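Local coordinates for protein rhizobiales Sp. Pch2 (Marine metagenome, PDB 6PB3) that is a TRIP13-like AAA+ ATPase that probably remodels HORMA domain proteins and so regulates bacterial cGAS-like enzymes in bacteriophage immunity, at residues 89-94 with 198-203; 40-45 with 75-80; 254-259 with 296-301; 30-35 with 266-271; 123-128 with 180-185. One frame throughout, in Å; residues are numbered along the deposited sequence.

Contact 1 of 5, residues 89-94 with 198-203; sequences ELAETI and AVIMCT
Ala91, on helix 87-93, rests its single methyl against two side chains of strand 197-203 and forms the tight part of this contact. Its CB lies 3.8 Å from CG2 of Ile200 and 4.0 Å from SG of Cys202, so one small carbon touches residues two apart on the strand that face the helix together, while Met201 between them turns its selenium-bearing chain to the other face of the sheet. The methyl is small enough to bring the two backbones close, and the CA atoms of Ala91 and Ile200 are 7.0 Å apart. The branch of Ile200 that meets Ala91 is CG2, which stands anti to the backbone N; the other branch carries CD1 toward Ile94.

That second meeting is looser. CG2 of Ile94 approaches CD1 of Ile200 at 4.2 Å and the two chains pass at a slant, while the long arm of Ile94 leads away from the strand; its side chain also touches Leu39 and Leu43 of helix 33-47. Farther round the helix, Glu92 points away from the strand on the more open side, and Glu89, also partly exposed, forms a salt bridge with Arg25. Thr93 turns its hydroxyl back on its own helix, where OG1 donates to the carbonyl O of Glu89 at 2.8 Å. The contact itself is wholly apolar and buried, with Leu156 of strand 151-157 also touching Ala91. A helix following a probable Walker A loop and lying on a central parallel strand is the arrangement of the P-loop NTPase core in AAA+ ATPases.

Contact 2 of 5, residues 40-45 with 75-80; sequences SKMLAV and PLIVLA
Ile77 reaches from strand 76-81 to two neighbouring side chains of helix 33-47, Met42 and Leu43, in the layered alpha/beta core of the AAA+ ATPase fold, where helices cover a largely parallel sheet. CB of Ile77 points to the helix, and there the side chain divides. The short branch, CG2, is anti to the backbone N and touches neither residue; CG1 is anti to the carbonyl carbon (chi1 -58°) and takes the chain out to the helix. CG1 already comes within 3.9 Å of Met42 CG. The chain then continues extended, chi2 168°, and delivers CD1 into the angle between the two helix residues, where it meets both.

On one flank CD1 meets the base of the selenomethionine Met42, with CB at 3.8 Å. The chain of Met42 bends at chi2 and again at chi3, and its selenium end takes no part in the meeting with Ile77. On the other flank stands Leu43, whose CB does not itself point at the strand but whose branched end comes nearer, putting CD2 3.8 Å from CD1 of Ile77. Both helix side chains cross Ile77 at a slant, and all three are buried.

Surrounding residues extend this apolar layer: Leu39 and Leu46 of the same helix also touch Ile77, while Leu43 reaches Ala198 and Ile200 on the adjoining strand. Met42 packs on Leu281 of a second subunit, so the helix joins the core to the assembly. The closest atoms are Met42 CG and Ile77 CD1, 3.6 Å apart, with Leu43 CG at 3.7 Å from the same methyl.

Contact 3 of 5, residues 254-259 with 296-301; sequences AATGPA and AIAQAM
Ala255 and Ala298 bring the end of helix 246-255 against the end of helix 291-300 in the helical region that follows the core of the ATPase, consistent with the small helical lid subdomain of AAA+ proteins. The two methyls meet directly, CB to CB at 3.9 Å, with no longer side chain between them. The backbones come closest at Ala255 and Gln299, whose CA atoms lie 5.5 Å apart.

Gln299 contributes by its conformation. Its CG is anti to the carbonyl carbon (chi1 -65°), which lays the first methylene beside Ala255; from CG the chain runs on extended (chi2 -170°) and carries the amide beyond the alanine. The aliphatic stem of this exposed residue therefore covers the methyl, while the polar end plays no part between the two segments.

Thr256 divides its side chain in the same way, on the buried side. With chi1 at 57°, its hydroxyl is turned back toward the preceding helical turn, where OG1 hydrogen-bonds to the carbonyl oxygens of Leu252 and Val253, and its methyl is left to face Ala298. CG2 of Thr256 is 4.2 Å from CB of Ala298, a looser approach than that of the two alanines.

Met301, where the second helix gives way to loop, sends its selenium end off to helix 268-283 and reaches Arg38 of a third subunit. Ala255 thus meets both a buried alanine and an exposed glutamine stem, with its CB 3.8 Å from CG of Gln299.

Contact 4 of 5, residues 30-35 with 266-271; sequences VGLDTH and FTFSDL
Leu32 and Gly31 meet the ring of Phe268 in two different ways. The first is a CH-pi contact: CD2 of Leu32 stands over one face of the ring, 4.0 Å from its centroid and 21° off the normal, displaced toward the rim so that CZ, at 3.8 Å, is its nearest ring atom. CB of Leu32 does not itself point to the phenyl group; with CG anti to the carbonyl carbon, chi1 -60°, the branched end swings nearer and brings CD2 over the ring. The same methyl also lies over a face of the His35 imidazole, offset toward its rim, and so touches two flat groups.

The second is a carbon-oxygen contact. The carbonyl O of Gly31 lies 3.6 Å from CE1 of Phe268, approaching the ring obliquely. Gly31 has positive phi, 78°, and its backbone comes up to the ring with no side chain between.

Hydrogen bonding fixes the base of the phenylalanine instead of crossing the contact. Asp270 N donates to Thr267 OG1 at 2.9 Å, and Thr267 N donates to Asp270 OD2 at 3.1 Å, meeting that oxygen from above the carboxylate plane. A salt bridge from Asp270 to Arg274 steadies the carboxylate further.

Gln230 and Pro226 also pack on Phe268. The buried ring joins the loop before helix 33-47, on the ATPase core side, to the start of helix 268-283 in the C-terminal helical part, consistent with an AAA+ core and its small helical lid. The first turn of that helix is closed by a capping box, Thr267 with Asp270, a classic motif at helix N-termini.

Contact 5 of 5, residues 123-128 with 180-185; sequences EMTQLI and VNAFIR
Ile128 aims its side chain across at Ala182 and Phe183, between helices 124-141 and 179-192, which run nearly side by side in the same direction, with segment axes 8.5 Å apart and 11° from parallel. The branch that touches is CG2, placed anti to the backbone N while CG1 stands anti to the carbonyl carbon. It wedges against the backbone where Ala182 passes into Phe183, 3.6 Å from Phe183 N and 3.8 Å from Ala182 CB.

Phe183 does not offer a ring face here. Its CB lies 4.0 Å from CG2 of Ile128, and that methyl sits at the ring edge, near its plane. With CG anti to the backbone N (chi1 -171°), the ring leads off to Phe132 and to Val199 and Met201, on the face of the central sheet that this helix pair covers.

Ala182 points its methyl toward the other helix and receives a second neighbour there, Thr125, whose CG2 comes within 3.9 Å. The threonine hydroxyl is on a different branch, so its methyl alone faces the alanine.

Every touching group is therefore a carbon branch or backbone, and the two helices are joined by apolar packing that is buried on the Phe183 side and partly open at Thr125, with a small alanine allowing the close approach.

Contacts 1 and 2 are neighbours in the central sheet, their centres 8 Å apart: strands 197-203 and 76-81 run side by side, with probable hydrogen bonds from Ile77 N to Val199 O and Leu79 N to Met201 O, both 2.8 Å. Contact 5 reaches this sheet from its other face, where Phe183 CE2 lies 4.0 Å from Met201 SE. In contact 1, the side chain of Cys202 touches the probable Walker A loop and is about 6 Å from a bound sulfate, probably from the crystallisation liquor. Contact 4 borders contact 1 through Leu90 and His35, and joins contact 3 by a probable backbone hydrogen bond from Phe266 N to Thr256 O, 2.8 Å. Contacts 3 and 5 lie about 45 Å apart, centre to centre.

Contact 1 of 5, residues 89-94 with 198-203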
# COMPACT_ATOMS: atom_id res chain seq x y z
N GLU A 89 -31.64 0.94 -5.17
CA GLU A 89 -33.06 0.65 -5.09
C GLU A 89 -33.81 1.83 -4.48
O GLU A 89 -34.93 2.15 -4.90
CB GLU A 89 -33.29 -0.63 -4.28
CG GLU A 89 -34.74 -1.00 -4.08
CD GLU A 89 -35.32 -1.78 -5.24
OE1 GLU A 89 -34.70 -1.79 -6.33
OE2 GLU A 89 -36.40 -2.39 -5.06
N LEU A 90 -33.20 2.50 -3.51
CA LEU A 90 -33.82 3.71 -2.96
C LEU A 90 -33.89 4.82 -4.01
O LEU A 90 -34.93 5.45 -4.19
CB LEU A 90 -33.05 4.18 -1.73
CG LEU A 90 -33.58 5.44 -1.06
CD1 LEU A 90 -35.01 5.20 -0.53
CD2 LEU A 90 -32.67 5.88 0.05
N ALA A 91 -32.79 5.05 -4.73
CA ALA A 91 -32.78 6.13 -5.71
C ALA A 91 -33.77 5.88 -6.84
O ALA A 91 -34.32 6.83 -7.39
CB ALA A 91 -31.37 6.33 -6.26
N GLU A 92 -33.98 4.61 -7.20
CA GLU A 92 -34.88 4.28 -8.30
C GLU A 92 -36.34 4.33 -7.92
O GLU A 92 -37.20 4.28 -8.81
CB GLU A 92 -34.57 2.88 -8.84
CG GLU A 92 -33.25 2.77 -9.59
CD GLU A 92 -33.03 1.35 -10.08
OE1 GLU A 92 -33.76 0.44 -9.62
OE2 GLU A 92 -32.14 1.13 -10.93
N THR A 93 -36.66 4.38 -6.63
CA THR A 93 -38.06 4.37 -6.22
C THR A 93 -38.50 5.59 -5.43
O THR A 93 -39.71 5.83 -5.33
CB THR A 93 -38.35 3.11 -5.39
OG1 THR A 93 -37.48 3.07 -4.25
CG2 THR A 93 -38.14 1.87 -6.23
N ILE A 94 -37.55 6.38 -4.89
CA ILE A 94 -37.87 7.48 -3.99
C ILE A 94 -38.74 8.54 -4.65
O ILE A 94 -39.42 9.30 -3.95
CB ILE A 94 -36.55 8.10 -3.47
CG1 ILE A 94 -36.80 8.96 -2.22
CG2 ILE A 94 -35.84 8.91 -4.57
CD1 ILE A 94 -37.52 8.19 -1.12
N ALA A 198 -33.47 17.75 -10.57
CA ALA A 198 -32.44 17.37 -9.59
C ALA A 198 -31.68 16.15 -10.09
O ALA A 198 -32.15 15.39 -10.94
CB ALA A 198 -33.05 17.06 -8.22
N VAL A 199 -30.49 15.94 -9.51
CA VAL A 199 -29.62 14.83 -9.86
C VAL A 199 -29.36 14.01 -8.61
O VAL A 199 -29.02 14.56 -7.56
CB VAL A 199 -28.28 15.31 -10.47
CG1 VAL A 199 -27.49 14.09 -11.00
CG2 VAL A 199 -28.50 16.35 -11.55
N ILE A 200 -29.50 12.70 -8.74
CA ILE A 200 -29.11 11.76 -7.70
C ILE A 200 -27.92 10.98 -8.22
O ILE A 200 -27.97 10.40 -9.32
CB ILE A 200 -30.25 10.79 -7.32
CG1 ILE A 200 -31.47 11.56 -6.82
CG2 ILE A 200 -29.73 9.75 -6.30
CD1 ILE A 200 -32.72 10.71 -6.64
N MSE A 201 -26.87 10.91 -7.43
CA MSE A 201 -25.84 10.00 -7.85
C MSE A 201 -25.38 9.12 -6.70
O MSE A 201 -25.27 9.55 -5.56
CB MSE A 201 -24.69 10.77 -8.46
CG MSE A 201 -23.91 11.62 -7.55
SE MSE A 201 -22.29 11.87 -8.57
CE MSE A 201 -21.82 10.02 -8.68
N CYS A 202 -25.12 7.86 -7.03
CA CYS A 202 -24.74 6.86 -6.06
C CYS A 202 -23.27 6.54 -6.24
O CYS A 202 -22.77 6.47 -7.37
CB CYS A 202 -25.59 5.57 -6.22
SG CYS A 202 -27.37 5.87 -6.08
N THR A 203 -22.58 6.33 -5.12
CA THR A 203 -21.18 5.93 -5.11
C THR A 203 -20.97 5.04 -3.90
O THR A 203 -21.64 5.18 -2.88
CB THR A 203 -20.25 7.14 -5.06
OG1 THR A 203 -18.90 6.70 -5.13
CG2 THR A 203 -20.46 7.92 -3.77

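Contact 2 of 5, residues 40-45 with 75-80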
# COMPACT_ATOMS: atom_id res chain seq x y z
N SER A 40 -36.10 12.15 0.18
CA SER A 40 -37.36 12.63 -0.38
C SER A 40 -37.54 14.12 -0.13
O SER A 40 -37.98 14.87 -1.01
CB SER A 40 -38.54 11.83 0.22
OG SER A 40 -39.73 12.57 0.14
N LYS A 41 -37.24 14.58 1.09
CA LYS A 41 -37.50 15.98 1.40
C LYS A 41 -36.51 16.90 0.68
O LYS A 41 -36.88 18.00 0.25
CB LYS A 41 -37.47 16.18 2.91
CG LYS A 41 -38.63 15.51 3.67
CD LYS A 41 -38.35 15.51 5.17
CE LYS A 41 -39.59 15.18 6.02
NZ LYS A 41 -39.25 15.30 7.47
N MSE A 42 -35.25 16.48 0.55
CA MSE A 42 -34.24 17.32 -0.12
C MSE A 42 -34.59 17.51 -1.60
O MSE A 42 -34.51 18.62 -2.14
CB MSE A 42 -32.83 16.70 -0.00
CG MSE A 42 -31.70 17.58 -0.54
SE MSE A 42 -31.54 19.34 0.35
CE MSE A 42 -32.37 20.43 -0.91
N LEU A 43 -34.99 16.41 -2.23
CA LEU A 43 -35.48 16.47 -3.60
C LEU A 43 -36.67 17.42 -3.72
O LEU A 43 -36.75 18.21 -4.67
CB LEU A 43 -35.85 15.06 -4.09
CG LEU A 43 -34.74 14.07 -4.47
CD1 LEU A 43 -35.26 12.62 -4.48
CD2 LEU A 43 -34.11 14.42 -5.84
N ALA A 44 -37.61 17.36 -2.77
CA ALA A 44 -38.76 18.27 -2.84
C ALA A 44 -38.30 19.72 -2.76
O ALA A 44 -38.80 20.59 -3.49
CB ALA A 44 -39.75 17.95 -1.71
N VAL A 45 -37.34 20.00 -1.88
CA VAL A 45 -36.81 21.35 -1.75
C VAL A 45 -36.12 21.79 -3.03
O VAL A 45 -36.28 22.94 -3.47
CB VAL A 45 -35.87 21.40 -0.54
CG1 VAL A 45 -35.14 22.73 -0.47
CG2 VAL A 45 -36.65 21.11 0.74
N PRO A 75 -28.40 21.52 -7.46
CA PRO A 75 -29.40 20.43 -7.24
C PRO A 75 -28.85 19.03 -7.46
O PRO A 75 -29.27 18.28 -8.34
CB PRO A 75 -30.51 20.79 -8.23
CG PRO A 75 -29.80 21.48 -9.35
CD PRO A 75 -28.62 22.21 -8.75
N LEU A 76 -27.91 18.63 -6.60
CA LEU A 76 -27.28 17.32 -6.66
C LEU A 76 -27.33 16.69 -5.28
O LEU A 76 -27.02 17.35 -4.29
CB LEU A 76 -25.81 17.43 -7.13
CG LEU A 76 -24.90 16.22 -6.89
CD1 LEU A 76 -25.25 15.05 -7.81
CD2 LEU A 76 -23.41 16.61 -7.03
N ILE A 77 -27.71 15.42 -5.22
CA ILE A 77 -27.72 14.66 -3.98
C ILE A 77 -26.86 13.42 -4.18
O ILE A 77 -27.04 12.68 -5.15
CB ILE A 77 -29.15 14.27 -3.55
CG1 ILE A 77 -30.00 15.52 -3.39
CG2 ILE A 77 -29.10 13.48 -2.24
CD1 ILE A 77 -31.49 15.26 -3.24
N VAL A 78 -25.94 13.19 -3.25
CA VAL A 78 -25.01 12.06 -3.31
C VAL A 78 -25.45 11.02 -2.29
O VAL A 78 -25.66 11.35 -1.12
CB VAL A 78 -23.57 12.52 -3.06
CG1 VAL A 78 -22.63 11.32 -2.90
CG2 VAL A 78 -23.09 13.38 -4.22
N LEU A 79 -25.61 9.78 -2.74
CA LEU A 79 -25.82 8.63 -1.87
C LEU A 79 -24.53 7.85 -1.83
O LEU A 79 -24.10 7.32 -2.86
CB LEU A 79 -26.97 7.74 -2.36
CG LEU A 79 -28.33 8.37 -2.68
CD1 LEU A 79 -29.38 7.25 -2.90
CD2 LEU A 79 -28.77 9.30 -1.57
N ALA A 80 -23.91 7.77 -0.65
CA ALA A 80 -22.58 7.17 -0.50
C ALA A 80 -22.60 6.12 0.59
O ALA A 80 -23.23 6.31 1.64
CB ALA A 80 -21.54 8.24 -0.16

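Contact 3 of 5, residues 254-259 with 296-301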
# COMPACT_ATOMS: atom_id res chain seq x y z
N ALA A 254 -28.24 -7.52 19.27
CA ALA A 254 -26.92 -7.53 19.89
C ALA A 254 -25.95 -8.41 19.12
O ALA A 254 -24.77 -8.06 18.96
CB ALA A 254 -27.03 -7.99 21.35
N ALA A 255 -26.42 -9.56 18.62
CA ALA A 255 -25.54 -10.46 17.90
C ALA A 255 -25.08 -9.88 16.57
O ALA A 255 -24.06 -10.32 16.04
CB ALA A 255 -26.24 -11.81 17.67
N THR A 256 -25.79 -8.90 16.03
CA THR A 256 -25.40 -8.33 14.75
C THR A 256 -24.71 -6.98 14.90
O THR A 256 -24.35 -6.35 13.89
CB THR A 256 -26.63 -8.22 13.83
OG1 THR A 256 -27.66 -7.45 14.47
CG2 THR A 256 -27.16 -9.62 13.56
N GLY A 257 -24.48 -6.54 16.14
CA GLY A 257 -23.79 -5.30 16.41
C GLY A 257 -22.31 -5.48 16.63
O GLY A 257 -21.78 -6.60 16.59
N PRO A 258 -21.60 -4.38 16.88
CA PRO A 258 -20.13 -4.47 17.03
C PRO A 258 -19.68 -5.21 18.28
O PRO A 258 -18.64 -5.88 18.23
CB PRO A 258 -19.69 -3.00 17.06
CG PRO A 258 -20.92 -2.23 17.44
CD PRO A 258 -22.07 -2.99 16.86
N ALA A 259 -20.42 -5.12 19.38
CA ALA A 259 -20.09 -5.83 20.63
C ALA A 259 -18.66 -5.56 21.10
O ALA A 259 -18.19 -4.43 21.10
CB ALA A 259 -20.31 -7.33 20.47
N ALA A 296 -28.18 -18.59 17.03
CA ALA A 296 -26.96 -19.34 16.75
C ALA A 296 -26.42 -18.99 15.37
O ALA A 296 -25.20 -18.86 15.19
CB ALA A 296 -27.22 -20.84 16.87
N ILE A 297 -27.30 -18.78 14.40
CA ILE A 297 -26.85 -18.40 13.06
C ILE A 297 -26.22 -17.01 13.10
O ILE A 297 -25.13 -16.79 12.57
CB ILE A 297 -28.02 -18.46 12.06
CG1 ILE A 297 -28.43 -19.92 11.84
CG2 ILE A 297 -27.62 -17.80 10.77
CD1 ILE A 297 -29.75 -20.08 11.10
N ALA A 298 -26.90 -16.04 13.74
CA ALA A 298 -26.37 -14.68 13.78
C ALA A 298 -25.00 -14.63 14.45
O ALA A 298 -24.12 -13.88 14.02
CB ALA A 298 -27.35 -13.75 14.51
N GLN A 299 -24.81 -15.42 15.51
CA GLN A 299 -23.58 -15.34 16.29
C GLN A 299 -22.41 -15.99 15.56
O GLN A 299 -21.29 -15.48 15.60
CB GLN A 299 -23.79 -15.98 17.66
CG GLN A 299 -24.80 -15.25 18.55
CD GLN A 299 -24.78 -15.78 19.97
OE1 GLN A 299 -24.31 -16.89 20.23
NE2 GLN A 299 -25.29 -14.99 20.91
N ALA A 300 -22.65 -17.13 14.90
CA ALA A 300 -21.60 -17.78 14.13
C ALA A 300 -21.25 -17.01 12.87
O ALA A 300 -20.17 -17.22 12.31
CB ALA A 300 -22.03 -19.20 13.76
N MSE A 301 -22.11 -16.11 12.43
CA MSE A 301 -21.87 -15.41 11.19
C MSE A 301 -21.00 -14.18 11.45
O MSE A 301 -21.31 -13.36 12.32
CB MSE A 301 -23.22 -15.04 10.56
CG MSE A 301 -23.13 -14.27 9.26
SE MSE A 301 -24.95 -13.83 8.66
CE MSE A 301 -25.50 -15.67 8.14

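Contact 4 of 5, residues 30-35 with 266-271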
# COMPACT_ATOMS: atom_id res chain seq x y z
N VAL A 30 -36.26 -1.73 4.44
CA VAL A 30 -36.41 -1.55 5.88
C VAL A 30 -35.10 -1.11 6.48
O VAL A 30 -34.01 -1.44 5.99
CB VAL A 30 -36.91 -2.83 6.59
CG1 VAL A 30 -37.59 -2.45 7.89
CG2 VAL A 30 -37.83 -3.59 5.69
N GLY A 31 -35.20 -0.36 7.57
CA GLY A 31 -34.06 0.23 8.21
C GLY A 31 -33.51 1.45 7.52
O GLY A 31 -32.48 1.97 7.96
N LEU A 32 -34.16 1.94 6.46
CA LEU A 32 -33.72 3.13 5.74
C LEU A 32 -34.68 4.31 5.90
O LEU A 32 -34.66 5.23 5.07
CB LEU A 32 -33.55 2.80 4.26
CG LEU A 32 -32.52 1.70 4.00
CD1 LEU A 32 -32.54 1.25 2.56
CD2 LEU A 32 -31.10 2.13 4.44
N ASP A 33 -35.50 4.31 6.95
CA ASP A 33 -36.56 5.32 7.07
C ASP A 33 -35.97 6.73 7.07
O ASP A 33 -36.49 7.62 6.38
CB ASP A 33 -37.39 5.09 8.34
CG ASP A 33 -38.31 3.88 8.22
OD1 ASP A 33 -38.75 3.55 7.09
OD2 ASP A 33 -38.61 3.26 9.27
N THR A 34 -34.88 6.93 7.80
CA THR A 34 -34.24 8.23 7.83
C THR A 34 -33.67 8.60 6.46
O THR A 34 -33.80 9.74 6.02
CB THR A 34 -33.13 8.22 8.89
OG1 THR A 34 -32.07 7.36 8.45
CG2 THR A 34 -33.69 7.66 10.20
N HIS A 35 -33.04 7.64 5.78
CA HIS A 35 -32.47 7.94 4.46
C HIS A 35 -33.57 8.30 3.46
O HIS A 35 -33.37 9.18 2.61
CB HIS A 35 -31.64 6.76 3.95
CG HIS A 35 -30.63 6.26 4.94
ND1 HIS A 35 -30.99 5.58 6.09
CD2 HIS A 35 -29.28 6.36 4.97
CE1 HIS A 35 -29.90 5.27 6.77
NE2 HIS A 35 -28.85 5.72 6.12
N PHE A 266 -22.74 -5.72 11.69
CA PHE A 266 -23.20 -6.11 10.36
C PHE A 266 -23.44 -4.88 9.48
O PHE A 266 -23.87 -3.83 9.95
CB PHE A 266 -24.51 -6.91 10.45
CG PHE A 266 -24.34 -8.36 10.83
CD1 PHE A 266 -23.43 -8.74 11.79
CD2 PHE A 266 -25.14 -9.33 10.24
CE1 PHE A 266 -23.31 -10.08 12.15
CE2 PHE A 266 -25.02 -10.66 10.59
CZ PHE A 266 -24.10 -11.04 11.55
N THR A 267 -23.18 -5.03 8.19
CA THR A 267 -23.68 -4.08 7.22
C THR A 267 -25.16 -4.35 6.96
O THR A 267 -25.74 -5.31 7.45
CB THR A 267 -22.89 -4.17 5.91
OG1 THR A 267 -23.13 -5.43 5.27
CG2 THR A 267 -21.37 -4.04 6.15
N PHE A 268 -25.78 -3.45 6.18
CA PHE A 268 -27.14 -3.68 5.71
C PHE A 268 -27.19 -4.92 4.82
O PHE A 268 -28.13 -5.71 4.89
CB PHE A 268 -27.65 -2.45 4.93
CG PHE A 268 -28.15 -1.30 5.80
CD1 PHE A 268 -29.35 -1.41 6.51
CD2 PHE A 268 -27.45 -0.11 5.88
CE1 PHE A 268 -29.82 -0.35 7.29
CE2 PHE A 268 -27.93 0.98 6.66
CZ PHE A 268 -29.11 0.84 7.37
N SER A 269 -26.18 -5.08 3.96
CA SER A 269 -26.05 -6.29 3.16
C SER A 269 -25.96 -7.55 4.02
O SER A 269 -26.61 -8.56 3.72
CB SER A 269 -24.81 -6.18 2.27
OG SER A 269 -24.70 -7.33 1.47
N ASP A 270 -25.12 -7.53 5.06
CA ASP A 270 -25.04 -8.68 5.95
C ASP A 270 -26.41 -9.05 6.52
O ASP A 270 -26.70 -10.23 6.74
CB ASP A 270 -24.05 -8.42 7.09
CG ASP A 270 -22.60 -8.26 6.59
OD1 ASP A 270 -22.28 -8.74 5.47
OD2 ASP A 270 -21.77 -7.69 7.35
N LEU A 271 -27.28 -8.06 6.75
CA LEU A 271 -28.60 -8.42 7.26
C LEU A 271 -29.49 -8.98 6.16
O LEU A 271 -30.15 -10.00 6.34
CB LEU A 271 -29.27 -7.21 7.92
CG LEU A 271 -28.61 -6.68 9.21
CD1 LEU A 271 -29.21 -5.34 9.62
CD2 LEU A 271 -28.75 -7.71 10.34

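Contact 5 of 5, residues 123-128 with 180-185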
# COMPACT_ATOMS: atom_id res chain seq x y z
N GLU A 123 -16.52 9.00 -25.24
CA GLU A 123 -17.94 8.95 -25.59
C GLU A 123 -18.79 9.26 -24.37
O GLU A 123 -19.98 9.55 -24.48
CB GLU A 123 -18.31 7.58 -26.15
N MSE A 124 -18.17 9.20 -23.20
CA MSE A 124 -18.85 9.50 -21.95
C MSE A 124 -19.22 10.97 -21.85
O MSE A 124 -20.29 11.32 -21.34
CB MSE A 124 -17.99 9.11 -20.75
CG MSE A 124 -17.78 7.62 -20.58
SE MSE A 124 -19.48 6.69 -20.45
CE MSE A 124 -20.23 7.60 -18.88
N THR A 125 -18.33 11.83 -22.34
CA THR A 125 -18.59 13.26 -22.30
C THR A 125 -19.81 13.62 -23.13
O THR A 125 -20.64 14.43 -22.72
CB THR A 125 -17.37 14.04 -22.79
OG1 THR A 125 -16.24 13.74 -21.96
CG2 THR A 125 -17.64 15.53 -22.74
N GLN A 126 -19.95 13.01 -24.31
CA GLN A 126 -21.15 13.21 -25.13
C GLN A 126 -22.40 12.72 -24.40
O GLN A 126 -23.43 13.40 -24.40
CB GLN A 126 -21.00 12.50 -26.47
CG GLN A 126 -19.82 12.95 -27.33
CD GLN A 126 -19.72 12.17 -28.64
OE1 GLN A 126 -20.09 11.00 -28.72
NE2 GLN A 126 -19.21 12.83 -29.68
N LEU A 127 -22.32 11.55 -23.76
CA LEU A 127 -23.48 11.00 -23.07
C LEU A 127 -23.95 11.92 -21.95
O LEU A 127 -25.15 12.16 -21.79
CB LEU A 127 -23.15 9.61 -22.52
CG LEU A 127 -24.20 8.85 -21.70
CD1 LEU A 127 -25.54 8.76 -22.43
CD2 LEU A 127 -23.68 7.46 -21.37
N ILE A 128 -23.01 12.46 -21.17
CA ILE A 128 -23.38 13.29 -20.03
C ILE A 128 -24.01 14.60 -20.49
O ILE A 128 -25.06 15.01 -19.98
CB ILE A 128 -22.15 13.54 -19.14
CG1 ILE A 128 -21.74 12.24 -18.44
CG2 ILE A 128 -22.42 14.64 -18.15
CD1 ILE A 128 -20.38 12.30 -17.77
N VAL A 180 -16.05 14.58 -16.25
CA VAL A 180 -16.34 15.31 -15.02
C VAL A 180 -16.76 16.74 -15.35
O VAL A 180 -17.68 17.29 -14.74
CB VAL A 180 -15.12 15.27 -14.07
CG1 VAL A 180 -15.34 16.20 -12.89
CG2 VAL A 180 -14.88 13.86 -13.59
N ASN A 181 -16.11 17.35 -16.34
CA ASN A 181 -16.43 18.73 -16.67
C ASN A 181 -17.82 18.85 -17.27
O ASN A 181 -18.57 19.78 -16.94
CB ASN A 181 -15.38 19.31 -17.61
CG ASN A 181 -14.65 20.48 -17.00
OD1 ASN A 181 -13.75 20.29 -16.18
ND2 ASN A 181 -15.04 21.69 -17.37
N ALA A 182 -18.20 17.91 -18.14
CA ALA A 182 -19.55 17.90 -18.68
C ALA A 182 -20.59 17.77 -17.57
O ALA A 182 -21.67 18.37 -17.64
CB ALA A 182 -19.70 16.76 -19.69
N PHE A 183 -20.28 16.98 -16.55
CA PHE A 183 -21.21 16.77 -15.45
C PHE A 183 -21.34 18.03 -14.60
O PHE A 183 -22.45 18.43 -14.23
CB PHE A 183 -20.72 15.60 -14.61
CG PHE A 183 -21.69 15.14 -13.57
CD1 PHE A 183 -22.88 14.53 -13.94
CD2 PHE A 183 -21.41 15.31 -12.23
CE1 PHE A 183 -23.77 14.10 -12.98
CE2 PHE A 183 -22.30 14.89 -11.26
CZ PHE A 183 -23.49 14.29 -11.64
N ILE A 184 -20.21 18.66 -14.29
CA ILE A 184 -20.19 19.90 -13.52
C ILE A 184 -20.98 20.99 -14.24
O ILE A 184 -21.81 21.68 -13.64
CB ILE A 184 -18.74 20.35 -13.28
CG1 ILE A 184 -18.05 19.47 -12.25
CG2 ILE A 184 -18.67 21.81 -12.92
CD1 ILE A 184 -16.56 19.52 -12.43
N ARG A 185 -20.68 21.18 -15.52
CA ARG A 185 -21.42 22.16 -16.31
C ARG A 185 -22.92 21.85 -16.30
O ARG A 185 -23.74 22.77 -16.22
CB ARG A 185 -20.88 22.19 -17.74
CG ARG A 185 -19.45 22.71 -17.82
CD ARG A 185 -18.87 22.58 -19.21
NE ARG A 185 -17.46 22.98 -19.24
CZ ARG A 185 -16.73 23.06 -20.34
NH1 ARG A 185 -17.26 22.77 -21.52
NH2 ARG A 185 -15.45 23.44 -20.26